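Local coordinates for DNA mismatch repair protein MUTS (Thermus aquaticus, PDB 1EWQ) that recognises mismatched bases in DNA for repair and has a weak ATPase activity, working as a dimer, at residues G300-R305 and L602-S607; D409-A414 and A493-R498; D672-A677 and T695-L700. One frame throughout, in Å; residues are numbered along the deposited sequence.

Contact 1 of 3, residues G300-R305 and L602-S607; sequences GPLEAR and LAQVGS
Arg305 on helix 299-314 reaches across to the turn at the end of helix 589-603. Its CB sits against the backbone of Gly606, 4.1 Å from Gly606 CA. With CG anti to the carbonyl carbon (chi1 -75°) and the chain extended from there to NE, the side chain runs past the peptide of Val605, so that CD passes 3.4 Å from Val605 O. At the tip, NH1 gives a hydrogen bond of 2.9 Å to Val605 O. The bond is bent, 149° at the hydrogen, and the donor stands 52° out of the carbonyl plane, not on a lone pair. Trp291 adds a cation-pi contact to the same guanidinium. Were Arg305 replaced by alanine, Val605 O would probably lose this donor and Trp291 its cation partner. One turn earlier, Leu302 pushes CD2 against the peptide after Gln604, 3.4 Å from Gln604 O, while Phe547 and Leu618 pack round the leucine. Gly606 has positive phi, and a CB there would collide with Arg305 CB, so both the turn and the close approach call for glycine. Ser607 N returns to Leu602 O and Gly606 N to Ala603 O: this is a Schellman motif ending the helix that begins at the predicted P-loop, and through it the ATPase domain meets the helical domain III.

Contact 2 of 3, residues D409-A414 and A493-R498; sequences DALRAA and ALIRRR
Leu411 of helix 406-433 packs against Leu494, Ile495 and Arg498 of helix 479-511, joining two nearly antiparallel helices of MutS domain III. In sequence they flank the four-stranded antiparallel sheet within 439-477, the inserted module that in MutS proteins contacts DNA; the bound DNA is about 9 Å from the contact's nearest atom. The short segments run at 155° to each other, their axes 9.4 Å apart at closest approach, and Leu411 lies level with Ile495.

Between the two segments the contact is apolar. The Leu411 side chain enters between successive turns of the partner: CD2 meets Leu494 CD1 at 3.7 Å, the side chains crossing at about a right angle, and CD1 reaches Arg498 CB at 3.7 Å. Nearer the backbone, Leu411 CB touches Ile495 CG1 at 3.6 Å. In Ile495, CG1 lies beside the backbone N (chi1 -68°), which carries CD1 to 3.7 Å from Leu411 O; Leu408 and His415 also touch the isoleucine.

Charged groups lie beside this patch. Arg498 lends its first carbons to Leu411, then bends at chi2 and chi3 and takes its guanidinium away to salt bridges with Glu501, Glu505 and Asp405, the last just ahead of helix 406-433. Arg412 faces Asp409 one turn back; the carboxylate oxygen lies in the guanidinium plane, at its edge, in a long salt bridge of 3.7 Å from Arg412 NH1 to Asp409 OD1.

Contact 3 of 3, residues D672-A677 and T695-L700; sequences DGVAIA and THYFEL. With SO4 (sulfate ion), chain F.
Tyr697 lays its ring beside a bare patch of helix 670-687 at Gly673, where OH comes within 3.5 Å of Gly673 CA; any CB at that position would strike the hydroxyl, which also makes a weak hydrogen bond to Gly665 O. The setting is a beta-alpha-beta crossover of the P-loop NTPase fold of domain V: helix 670-687 joins the parallel strands 657-662 and 690-694, and the segment 695-700 turns back from the second strand against the helix. The Tyr697 side chain is about 9 Å from that of Lys589 in the predicted ATP site.

Val674 CG2 stands over the centre of the Tyr697 ring in a CH-pi contact, 3.9 Å from the centroid and 11° off the ring normal, while Ala677 CB meets the ring at its edge, 3.8 Å from Tyr697 CD1. Ala677 CB also touches Leu700 CD1.

Glu699 CG lies 3.5 Å from Val674 CG1, while OE1 is hydrogen-bonded to Ser670 OG of the second subunit. Asp672 likewise bonds Val739 N of that subunit, so the contact forms part of the dimer interface.

At the start of the segment, Thr695 OG1 accepts from Tyr697 N at 3.1 Å, an ST turn. A sulfate, probably from the crystallisation liquor, is shared with Tyr737 and with Thr668 and Ser669 of the second subunit; His696 ND1 donates to its O3 at 3.0 Å, with an angle of 140° at the hydrogen.

Overall arrangement
The three contacts are strung along an elongated chain. Contact 2 is nested within the loop closed by contact 1, and contact 3 follows both. Contact 2, between helices 406-433 and 479-511, lies wholly in domain III; contact 3, on helix 670-687, lies wholly in the ATPase domain V, its nearest atom about 59 Å from the bound DNA. Their centres are 85 Å apart, on opposite sides of the chain's centre. Contact 1 joins the two domains through helices 299-314 and 589-603, its centre 58 Å from that of contact 2 and 38 Å from that of contact 3. None touches another, and any coupling between the DNA and the predicted ATP site would have to span most of the chain.

Contact 1 of 3, residues G300-R305 and L602-S607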
ATOM      1  N   GLY C 300     -26.279  33.447 -16.406  1.00 30.45           N
ATOM      2  CA  GLY C 300     -25.429  34.604 -16.630  1.00 29.73           C
ATOM      3  C   GLY C 300     -23.957  34.371 -16.353  1.00 29.15           C
ATOM      4  O   GLY C 300     -23.132  34.535 -17.252  1.00 29.16           O
ATOM      5  N   PRO C 301     -23.589  34.018 -15.113  1.00 28.71           N
ATOM      6  CA  PRO C 301     -22.166  33.789 -14.854  1.00 28.19           C
ATOM      7  C   PRO C 301     -21.595  32.641 -15.692  1.00 27.88           C
ATOM      8  O   PRO C 301     -20.422  32.666 -16.070  1.00 27.93           O
ATOM      9  CB  PRO C 301     -22.110  33.538 -13.343  1.00 28.09           C
ATOM     10  CG  PRO C 301     -23.519  33.201 -12.960  1.00 28.63           C
ATOM     11  CD  PRO C 301     -24.358  34.053 -13.858  1.00 28.40           C
ATOM     12  N   LEU C 302     -22.422  31.652 -16.005  1.00 27.75           N
ATOM     13  CA  LEU C 302     -21.949  30.537 -16.821  1.00 27.72           C
ATOM     14  C   LEU C 302     -21.628  31.014 -18.235  1.00 27.83           C
ATOM     15  O   LEU C 302     -20.594  30.664 -18.793  1.00 27.85           O
ATOM     16  CB  LEU C 302     -22.989  29.414 -16.867  1.00 27.28           C
ATOM     17  CG  LEU C 302     -23.046  28.562 -15.592  1.00 27.16           C
ATOM     18  CD1 LEU C 302     -24.284  27.688 -15.615  1.00 26.79           C
ATOM     19  CD2 LEU C 302     -21.769  27.722 -15.469  1.00 26.60           C
ATOM     20  N   GLU C 303     -22.510  31.823 -18.810  1.00 27.85           N
ATOM     21  CA  GLU C 303     -22.283  32.339 -20.161  1.00 28.51           C
ATOM     22  C   GLU C 303     -21.014  33.205 -20.177  1.00 27.97           C
ATOM     23  O   GLU C 303     -20.308  33.262 -21.183  1.00 28.57           O
ATOM     24  CB  GLU C 303     -23.496  33.154 -20.631  1.00 29.00           C
ATOM     25  CG  GLU C 303     -24.819  32.375 -20.590  1.00 29.99           C
ATOM     26  CD  GLU C 303     -25.005  31.436 -21.776  1.00 30.94           C
ATOM     27  OE1 GLU C 303     -24.000  30.929 -22.318  1.00 31.42           O
ATOM     28  OE2 GLU C 303     -26.169  31.192 -22.165  1.00 31.52           O
ATOM     29  N   ALA C 304     -20.716  33.865 -19.061  1.00 27.13           N
ATOM     30  CA  ALA C 304     -19.519  34.698 -18.970  1.00 26.62           C
ATOM     31  C   ALA C 304     -18.274  33.808 -18.952  1.00 26.00           C
ATOM     32  O   ALA C 304     -17.265  34.138 -19.567  1.00 25.83           O
ATOM     33  CB  ALA C 304     -19.565  35.579 -17.712  1.00 26.20           C
ATOM     34  N   ARG C 305     -18.346  32.683 -18.244  1.00 25.67           N
ATOM     35  CA  ARG C 305     -17.209  31.766 -18.201  1.00 25.35           C
ATOM     36  C   ARG C 305     -17.007  31.182 -19.601  1.00 25.20           C
ATOM     37  O   ARG C 305     -15.879  31.041 -20.071  1.00 25.54           O
ATOM     38  CB  ARG C 305     -17.452  30.618 -17.205  1.00 24.78           C
ATOM     39  CG  ARG C 305     -17.326  30.961 -15.709  1.00 23.78           C
ATOM     40  CD  ARG C 305     -17.512  29.677 -14.869  1.00 23.54           C
ATOM     41  NE  ARG C 305     -17.457  29.915 -13.425  1.00 23.12           N
ATOM     42  CZ  ARG C 305     -17.645  28.986 -12.488  1.00 23.00           C
ATOM     43  NH1 ARG C 305     -17.901  27.729 -12.825  1.00 22.53           N
ATOM     44  NH2 ARG C 305     -17.594  29.323 -11.203  1.00 23.02           N
ATOM     45  N   LEU C 602     -20.096  19.342 -16.948  1.00 23.36           N
ATOM     46  CA  LEU C 602     -19.124  20.208 -17.609  1.00 23.20           C
ATOM     47  C   LEU C 602     -19.738  21.549 -18.008  1.00 23.17           C
ATOM     48  O   LEU C 602     -19.124  22.597 -17.831  1.00 23.56           O
ATOM     49  CB  LEU C 602     -18.537  19.502 -18.839  1.00 23.07           C
ATOM     50  CG  LEU C 602     -17.621  18.301 -18.567  1.00 23.39           C
ATOM     51  CD1 LEU C 602     -17.249  17.617 -19.886  1.00 23.11           C
ATOM     52  CD2 LEU C 602     -16.376  18.769 -17.840  1.00 22.75           C
ATOM     53  N   ALA C 603     -20.952  21.522 -18.546  1.00 22.62           N
ATOM     54  CA  ALA C 603     -21.608  22.766 -18.936  1.00 22.13           C
ATOM     55  C   ALA C 603     -21.862  23.679 -17.735  1.00 21.90           C
ATOM     56  O   ALA C 603     -21.724  24.903 -17.831  1.00 21.90           O
ATOM     57  CB  ALA C 603     -22.925  22.468 -19.632  1.00 21.41           C
ATOM     58  N   GLN C 604     -22.236  23.097 -16.600  1.00 21.32           N
ATOM     59  CA  GLN C 604     -22.522  23.922 -15.435  1.00 20.98           C
ATOM     60  C   GLN C 604     -21.292  24.343 -14.650  1.00 20.93           C
ATOM     61  O   GLN C 604     -21.371  24.933 -13.560  1.00 20.76           O
ATOM     62  CB  GLN C 604     -23.587  23.238 -14.569  1.00 20.95           C
ATOM     63  CG  GLN C 604     -24.964  23.389 -15.256  1.00 21.35           C
ATOM     64  CD  GLN C 604     -26.112  22.758 -14.511  1.00 21.26           C
ATOM     65  OE1 GLN C 604     -26.578  21.681 -14.883  1.00 21.59           O
ATOM     66  NE2 GLN C 604     -26.582  23.419 -13.451  1.00 20.69           N
ATOM     67  N   VAL C 605     -20.146  24.086 -15.258  1.00 20.45           N
ATOM     68  CA  VAL C 605     -18.876  24.471 -14.690  1.00 20.67           C
ATOM     69  C   VAL C 605     -18.320  25.553 -15.622  1.00 20.87           C
ATOM     70  O   VAL C 605     -17.366  26.266 -15.296  1.00 21.13           O
ATOM     71  CB  VAL C 605     -17.956  23.221 -14.570  1.00 21.24           C
ATOM     72  CG1 VAL C 605     -16.618  23.436 -15.258  1.00 20.77           C
ATOM     73  CG2 VAL C 605     -17.797  22.874 -13.107  1.00 20.16           C
ATOM     74  N   GLY C 606     -18.952  25.691 -16.785  1.00 20.75           N
ATOM     75  CA  GLY C 606     -18.527  26.701 -17.744  1.00 20.21           C
ATOM     76  C   GLY C 606     -17.526  26.169 -18.744  1.00 20.18           C
ATOM     77  O   GLY C 606     -16.781  26.931 -19.354  1.00 20.38           O
ATOM     78  N   SER C 607     -17.513  24.852 -18.906  1.00 19.62           N
ATOM     79  CA  SER C 607     -16.610  24.195 -19.825  1.00 19.59           C
ATOM     80  C   SER C 607     -17.354  23.775 -21.086  1.00 19.70           C
ATOM     81  O   SER C 607     -18.571  23.586 -21.062  1.00 19.24           O
ATOM     82  CB  SER C 607     -16.024  22.947 -19.159  1.00 19.53           C
ATOM     83  OG  SER C 607     -15.381  22.092 -20.091  1.00 19.35           O
TER

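Contact 2 of 3, residues D409-A414 and A493-R498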
ATOM      1  N   ASP C 409      29.175  43.896   2.444  1.00 40.99           N
ATOM      2  CA  ASP C 409      30.303  43.984   1.521  1.00 41.58           C
ATOM      3  C   ASP C 409      31.597  44.335   2.258  1.00 41.62           C
ATOM      4  O   ASP C 409      32.670  43.837   1.919  1.00 41.43           O
ATOM      5  CB  ASP C 409      30.014  45.017   0.436  1.00 41.75           C
ATOM      6  CG  ASP C 409      28.937  44.553  -0.519  1.00 41.91           C
ATOM      7  OD1 ASP C 409      29.096  43.466  -1.101  1.00 42.84           O
ATOM      8  OD2 ASP C 409      27.936  45.264  -0.690  1.00 42.16           O
ATOM      9  N   ALA C 410      31.494  45.193   3.266  1.00 41.72           N
ATOM     10  CA  ALA C 410      32.668  45.566   4.042  1.00 42.14           C
ATOM     11  C   ALA C 410      33.163  44.283   4.699  1.00 42.38           C
ATOM     12  O   ALA C 410      34.359  44.005   4.718  1.00 42.29           O
ATOM     13  CB  ALA C 410      32.295  46.598   5.114  1.00 41.90           C
ATOM     14  N   LEU C 411      32.217  43.502   5.218  1.00 42.65           N
ATOM     15  CA  LEU C 411      32.528  42.250   5.888  1.00 42.92           C
ATOM     16  C   LEU C 411      33.154  41.216   4.954  1.00 43.18           C
ATOM     17  O   LEU C 411      34.118  40.546   5.329  1.00 42.94           O
ATOM     18  CB  LEU C 411      31.266  41.677   6.536  1.00 43.00           C
ATOM     19  CG  LEU C 411      30.687  42.447   7.728  1.00 43.18           C
ATOM     20  CD1 LEU C 411      29.339  41.857   8.114  1.00 43.32           C
ATOM     21  CD2 LEU C 411      31.651  42.382   8.910  1.00 43.53           C
ATOM     22  N   ARG C 412      32.610  41.084   3.746  1.00 43.62           N
ATOM     23  CA  ARG C 412      33.141  40.120   2.781  1.00 44.17           C
ATOM     24  C   ARG C 412      34.532  40.526   2.303  1.00 44.22           C
ATOM     25  O   ARG C 412      35.414  39.682   2.143  1.00 44.25           O
ATOM     26  CB  ARG C 412      32.213  39.984   1.570  1.00 44.48           C
ATOM     27  CG  ARG C 412      30.876  39.296   1.839  1.00 45.50           C
ATOM     28  CD  ARG C 412      30.590  38.273   0.734  1.00 46.41           C
ATOM     29  NE  ARG C 412      29.183  37.895   0.617  1.00 46.95           N
ATOM     30  CZ  ARG C 412      28.218  38.713   0.207  1.00 47.41           C
ATOM     31  NH1 ARG C 412      28.503  39.968  -0.125  1.00 47.58           N
ATOM     32  NH2 ARG C 412      26.968  38.272   0.118  1.00 47.43           N
ATOM     33  N   ALA C 413      34.717  41.819   2.070  1.00 44.40           N
ATOM     34  CA  ALA C 413      35.998  42.346   1.613  1.00 44.66           C
ATOM     35  C   ALA C 413      37.108  41.935   2.568  1.00 44.80           C
ATOM     36  O   ALA C 413      38.136  41.404   2.153  1.00 44.77           O
ATOM     37  CB  ALA C 413      35.929  43.867   1.516  1.00 44.79           C
ATOM     38  N   ALA C 414      36.883  42.186   3.853  1.00 45.27           N
ATOM     39  CA  ALA C 414      37.847  41.857   4.890  1.00 45.83           C
ATOM     40  C   ALA C 414      38.081  40.352   4.983  1.00 46.26           C
ATOM     41  O   ALA C 414      39.156  39.910   5.398  1.00 46.35           O
ATOM     42  CB  ALA C 414      37.370  42.399   6.234  1.00 45.94           C
ATOM     43  N   ALA C 493      31.609  34.969  11.271  1.00 41.66           N
ATOM     44  CA  ALA C 493      30.483  35.028  12.197  1.00 42.29           C
ATOM     45  C   ALA C 493      29.647  36.291  11.964  1.00 42.73           C
ATOM     46  O   ALA C 493      28.415  36.254  12.031  1.00 42.96           O
ATOM     47  CB  ALA C 493      30.985  34.991  13.628  1.00 42.38           C
ATOM     48  N   LEU C 494      30.316  37.407  11.690  1.00 43.05           N
ATOM     49  CA  LEU C 494      29.614  38.658  11.443  1.00 43.26           C
ATOM     50  C   LEU C 494      28.879  38.598  10.118  1.00 43.18           C
ATOM     51  O   LEU C 494      27.790  39.156   9.980  1.00 42.94           O
ATOM     52  CB  LEU C 494      30.582  39.842  11.426  1.00 43.56           C
ATOM     53  CG  LEU C 494      31.009  40.425  12.774  1.00 44.12           C
ATOM     54  CD1 LEU C 494      31.770  41.720  12.528  1.00 44.01           C
ATOM     55  CD2 LEU C 494      29.784  40.699  13.647  1.00 44.42           C
ATOM     56  N   ILE C 495      29.479  37.928   9.141  1.00 43.07           N
ATOM     57  CA  ILE C 495      28.861  37.810   7.829  1.00 43.19           C
ATOM     58  C   ILE C 495      27.545  37.026   7.898  1.00 43.42           C
ATOM     59  O   ILE C 495      26.546  37.440   7.311  1.00 43.46           O
ATOM     60  CB  ILE C 495      29.823  37.149   6.833  1.00 42.82           C
ATOM     61  CG1 ILE C 495      31.001  38.091   6.562  1.00 42.57           C
ATOM     62  CG2 ILE C 495      29.092  36.820   5.539  1.00 42.86           C
ATOM     63  CD1 ILE C 495      32.091  37.494   5.695  1.00 42.19           C
ATOM     64  N   ARG C 496      27.530  35.908   8.621  1.00 43.66           N
ATOM     65  CA  ARG C 496      26.297  35.130   8.742  1.00 44.22           C
ATOM     66  C   ARG C 496      25.201  35.993   9.356  1.00 44.22           C
ATOM     67  O   ARG C 496      24.050  35.929   8.935  1.00 44.07           O
ATOM     68  CB  ARG C 496      26.492  33.886   9.612  1.00 44.47           C
ATOM     69  CG  ARG C 496      27.312  32.782   8.975  1.00 45.24           C
ATOM     70  CD  ARG C 496      27.304  31.534   9.854  1.00 45.83           C
ATOM     71  NE  ARG C 496      28.630  30.932   9.957  1.00 46.57           N
ATOM     72  CZ  ARG C 496      29.599  31.376  10.754  1.00 46.53           C
ATOM     73  NH1 ARG C 496      29.395  32.428  11.533  1.00 46.83           N
ATOM     74  NH2 ARG C 496      30.773  30.769  10.767  1.00 46.34           N
ATOM     75  N   ARG C 497      25.566  36.797  10.353  1.00 44.39           N
ATOM     76  CA  ARG C 497      24.607  37.672  11.017  1.00 44.35           C
ATOM     77  C   ARG C 497      24.012  38.693  10.063  1.00 43.89           C
ATOM     78  O   ARG C 497      22.810  38.682   9.799  1.00 43.93           O
ATOM     79  CB  ARG C 497      25.249  38.428  12.185  1.00 45.07           C
ATOM     80  CG  ARG C 497      24.238  39.347  12.867  1.00 46.20           C
ATOM     81  CD  ARG C 497      24.780  40.132  14.042  1.00 47.27           C
ATOM     82  NE  ARG C 497      23.675  40.771  14.757  1.00 48.50           N
ATOM     83  CZ  ARG C 497      23.808  41.519  15.850  1.00 49.21           C
ATOM     84  NH1 ARG C 497      25.011  41.736  16.363  1.00 49.32           N
ATOM     85  NH2 ARG C 497      22.734  42.037  16.442  1.00 49.35           N
ATOM     86  N   ARG C 498      24.859  39.587   9.565  1.00 43.19           N
ATOM     87  CA  ARG C 498      24.428  40.629   8.640  1.00 42.58           C
ATOM     88  C   ARG C 498      23.637  40.068   7.463  1.00 41.91           C
ATOM     89  O   ARG C 498      22.626  40.638   7.063  1.00 41.58           O
ATOM     90  CB  ARG C 498      25.643  41.402   8.115  1.00 42.62           C
ATOM     91  CG  ARG C 498      25.385  42.235   6.858  1.00 42.61           C
ATOM     92  CD  ARG C 498      24.785  43.611   7.153  1.00 42.61           C
ATOM     93  NE  ARG C 498      23.519  43.571   7.875  1.00 42.22           N
ATOM     94  CZ  ARG C 498      22.493  44.382   7.629  1.00 41.93           C
ATOM     95  NH1 ARG C 498      22.576  45.295   6.677  1.00 41.23           N
ATOM     96  NH2 ARG C 498      21.384  44.283   8.343  1.00 42.13           N
TER

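Contact 3 of 3, residues D672-A677 and T695-L700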
ATOM      1  N   ASP C 672     -42.507  -8.508  -7.184  1.00 37.04           N
ATOM      2  CA  ASP C 672     -42.067  -7.435  -6.301  1.00 36.86           C
ATOM      3  C   ASP C 672     -41.099  -6.508  -7.036  1.00 36.15           C
ATOM      4  O   ASP C 672     -41.139  -5.294  -6.872  1.00 36.14           O
ATOM      5  CB  ASP C 672     -41.380  -8.025  -5.064  1.00 37.51           C
ATOM      6  CG  ASP C 672     -42.372  -8.583  -4.058  1.00 38.30           C
ATOM      7  OD1 ASP C 672     -42.690  -7.874  -3.080  1.00 38.59           O
ATOM      8  OD2 ASP C 672     -42.842  -9.726  -4.248  1.00 39.17           O
ATOM      9  N   GLY C 673     -40.233  -7.094  -7.852  1.00 35.67           N
ATOM     10  CA  GLY C 673     -39.266  -6.302  -8.591  1.00 34.95           C
ATOM     11  C   GLY C 673     -39.926  -5.330  -9.555  1.00 34.27           C
ATOM     12  O   GLY C 673     -39.628  -4.137  -9.541  1.00 34.02           O
ATOM     13  N   VAL C 674     -40.825  -5.843 -10.389  1.00 33.55           N
ATOM     14  CA  VAL C 674     -41.524  -5.014 -11.365  1.00 32.88           C
ATOM     15  C   VAL C 674     -42.411  -3.966 -10.692  1.00 32.18           C
ATOM     16  O   VAL C 674     -42.480  -2.822 -11.145  1.00 32.23           O
ATOM     17  CB  VAL C 674     -42.361  -5.904 -12.322  1.00 33.01           C
ATOM     18  CG1 VAL C 674     -43.254  -5.052 -13.209  1.00 32.75           C
ATOM     19  CG2 VAL C 674     -41.424  -6.749 -13.174  1.00 32.66           C
ATOM     20  N   ALA C 675     -43.076  -4.359  -9.609  1.00 31.77           N
ATOM     21  CA  ALA C 675     -43.954  -3.459  -8.865  1.00 31.32           C
ATOM     22  C   ALA C 675     -43.181  -2.278  -8.298  1.00 31.18           C
ATOM     23  O   ALA C 675     -43.609  -1.140  -8.427  1.00 30.63           O
ATOM     24  CB  ALA C 675     -44.635  -4.207  -7.732  1.00 30.95           C
ATOM     25  N   ILE C 676     -42.044  -2.561  -7.663  1.00 31.14           N
ATOM     26  CA  ILE C 676     -41.222  -1.509  -7.073  1.00 31.27           C
ATOM     27  C   ILE C 676     -40.659  -0.616  -8.171  1.00 30.98           C
ATOM     28  O   ILE C 676     -40.681   0.611  -8.062  1.00 30.64           O
ATOM     29  CB  ILE C 676     -40.022  -2.083  -6.276  1.00 31.94           C
ATOM     30  CG1 ILE C 676     -40.508  -3.094  -5.235  1.00 32.33           C
ATOM     31  CG2 ILE C 676     -39.272  -0.947  -5.583  1.00 31.65           C
ATOM     32  CD1 ILE C 676     -41.449  -2.511  -4.186  1.00 32.99           C
ATOM     33  N   ALA C 677     -40.147  -1.236  -9.228  1.00 30.43           N
ATOM     34  CA  ALA C 677     -39.581  -0.461 -10.325  1.00 30.00           C
ATOM     35  C   ALA C 677     -40.635   0.481 -10.911  1.00 29.41           C
ATOM     36  O   ALA C 677     -40.321   1.614 -11.269  1.00 28.97           O
ATOM     37  CB  ALA C 677     -39.041  -1.392 -11.405  1.00 29.86           C
ATOM     38  N   THR C 695     -32.986  -0.387 -17.772  1.00 24.98           N
ATOM     39  CA  THR C 695     -33.608  -1.563 -17.161  1.00 25.87           C
ATOM     40  C   THR C 695     -33.807  -2.681 -18.174  1.00 26.37           C
ATOM     41  O   THR C 695     -33.639  -2.472 -19.374  1.00 26.80           O
ATOM     42  CB  THR C 695     -34.993  -1.193 -16.556  1.00 25.56           C
ATOM     43  OG1 THR C 695     -35.580  -2.339 -15.922  1.00 26.35           O
ATOM     44  CG2 THR C 695     -35.927  -0.692 -17.644  1.00 25.87           C
ATOM     45  N   HIS C 696     -34.153  -3.870 -17.683  1.00 27.01           N
ATOM     46  CA  HIS C 696     -34.416  -5.016 -18.548  1.00 27.88           C
ATOM     47  C   HIS C 696     -35.914  -5.271 -18.566  1.00 28.57           C
ATOM     48  O   HIS C 696     -36.407  -6.033 -19.389  1.00 29.27           O
ATOM     49  CB  HIS C 696     -33.721  -6.273 -18.025  1.00 27.75           C
ATOM     50  CG  HIS C 696     -32.234  -6.217 -18.126  1.00 27.81           C
ATOM     51  ND1 HIS C 696     -31.579  -6.059 -19.329  1.00 27.86           N
ATOM     52  CD2 HIS C 696     -31.272  -6.253 -17.173  1.00 27.52           C
ATOM     53  CE1 HIS C 696     -30.278  -5.996 -19.111  1.00 28.21           C
ATOM     54  NE2 HIS C 696     -30.065  -6.109 -17.812  1.00 28.13           N
ATOM     55  N   TYR C 697     -36.635  -4.638 -17.648  1.00 28.92           N
ATOM     56  CA  TYR C 697     -38.079  -4.828 -17.564  1.00 29.39           C
ATOM     57  C   TYR C 697     -38.841  -4.297 -18.772  1.00 29.45           C
ATOM     58  O   TYR C 697     -39.027  -3.083 -18.919  1.00 29.38           O
ATOM     59  CB  TYR C 697     -38.614  -4.160 -16.297  1.00 29.38           C
ATOM     60  CG  TYR C 697     -38.165  -4.826 -15.012  1.00 29.52           C
ATOM     61  CD1 TYR C 697     -38.046  -4.091 -13.838  1.00 29.45           C
ATOM     62  CD2 TYR C 697     -37.926  -6.203 -14.958  1.00 29.47           C
ATOM     63  CE1 TYR C 697     -37.712  -4.702 -12.644  1.00 29.90           C
ATOM     64  CE2 TYR C 697     -37.591  -6.829 -13.761  1.00 29.53           C
ATOM     65  CZ  TYR C 697     -37.487  -6.072 -12.607  1.00 29.81           C
ATOM     66  OH  TYR C 697     -37.173  -6.666 -11.405  1.00 30.03           O
ATOM     67  N   PHE C 698     -39.266  -5.200 -19.649  1.00 29.70           N
ATOM     68  CA  PHE C 698     -40.044  -4.778 -20.810  1.00 30.29           C
ATOM     69  C   PHE C 698     -41.368  -4.254 -20.263  1.00 30.29           C
ATOM     70  O   PHE C 698     -42.006  -3.392 -20.858  1.00 29.79           O
ATOM     71  CB  PHE C 698     -40.332  -5.950 -21.760  1.00 30.64           C
ATOM     72  CG  PHE C 698     -39.164  -6.356 -22.615  1.00 31.29           C
ATOM     73  CD1 PHE C 698     -38.184  -7.220 -22.124  1.00 31.32           C
ATOM     74  CD2 PHE C 698     -39.054  -5.890 -23.926  1.00 31.45           C
ATOM     75  CE1 PHE C 698     -37.113  -7.620 -22.921  1.00 31.34           C
ATOM     76  CE2 PHE C 698     -37.981  -6.285 -24.735  1.00 31.92           C
ATOM     77  CZ  PHE C 698     -37.009  -7.155 -24.229  1.00 31.90           C
ATOM     78  N   GLU C 699     -41.771  -4.789 -19.115  1.00 30.48           N
ATOM     79  CA  GLU C 699     -43.016  -4.379 -18.501  1.00 31.18           C
ATOM     80  C   GLU C 699     -43.069  -2.862 -18.270  1.00 31.46           C
ATOM     81  O   GLU C 699     -44.124  -2.254 -18.417  1.00 31.67           O
ATOM     82  CB  GLU C 699     -43.261  -5.155 -17.189  1.00 31.15           C
ATOM     83  CG  GLU C 699     -42.010  -5.607 -16.463  1.00 31.64           C
ATOM     84  CD  GLU C 699     -41.392  -6.868 -17.060  1.00 31.45           C
ATOM     85  OE1 GLU C 699     -41.811  -7.996 -16.693  1.00 31.09           O
ATOM     86  OE2 GLU C 699     -40.490  -6.718 -17.906  1.00 31.05           O
ATOM     87  N   LEU C 700     -41.934  -2.247 -17.945  1.00 31.65           N
ATOM     88  CA  LEU C 700     -41.900  -0.799 -17.714  1.00 31.66           C
ATOM     89  C   LEU C 700     -42.083   0.007 -19.002  1.00 31.86           C
ATOM     90  O   LEU C 700     -42.553   1.143 -18.964  1.00 31.49           O
ATOM     91  CB  LEU C 700     -40.581  -0.385 -17.054  1.00 31.24           C
ATOM     92  CG  LEU C 700     -40.318  -0.885 -15.627  1.00 31.22           C
ATOM     93  CD1 LEU C 700     -38.998  -0.299 -15.103  1.00 30.91           C
ATOM     94  CD2 LEU C 700     -41.454  -0.463 -14.731  1.00 31.28           C
TER
HETATM   95  S   SO4 F 852     -32.228  -8.497 -22.122  1.00 36.38           S
HETATM   96  O1  SO4 F 852     -33.203  -9.602 -22.075  1.00 37.25           O
HETATM   97  O2  SO4 F 852     -31.690  -8.351 -23.485  1.00 36.23           O
HETATM   98  O3  SO4 F 852     -32.904  -7.258 -21.713  1.00 36.76           O
HETATM   99  O4  SO4 F 852     -31.126  -8.794 -21.191  1.00 36.56           O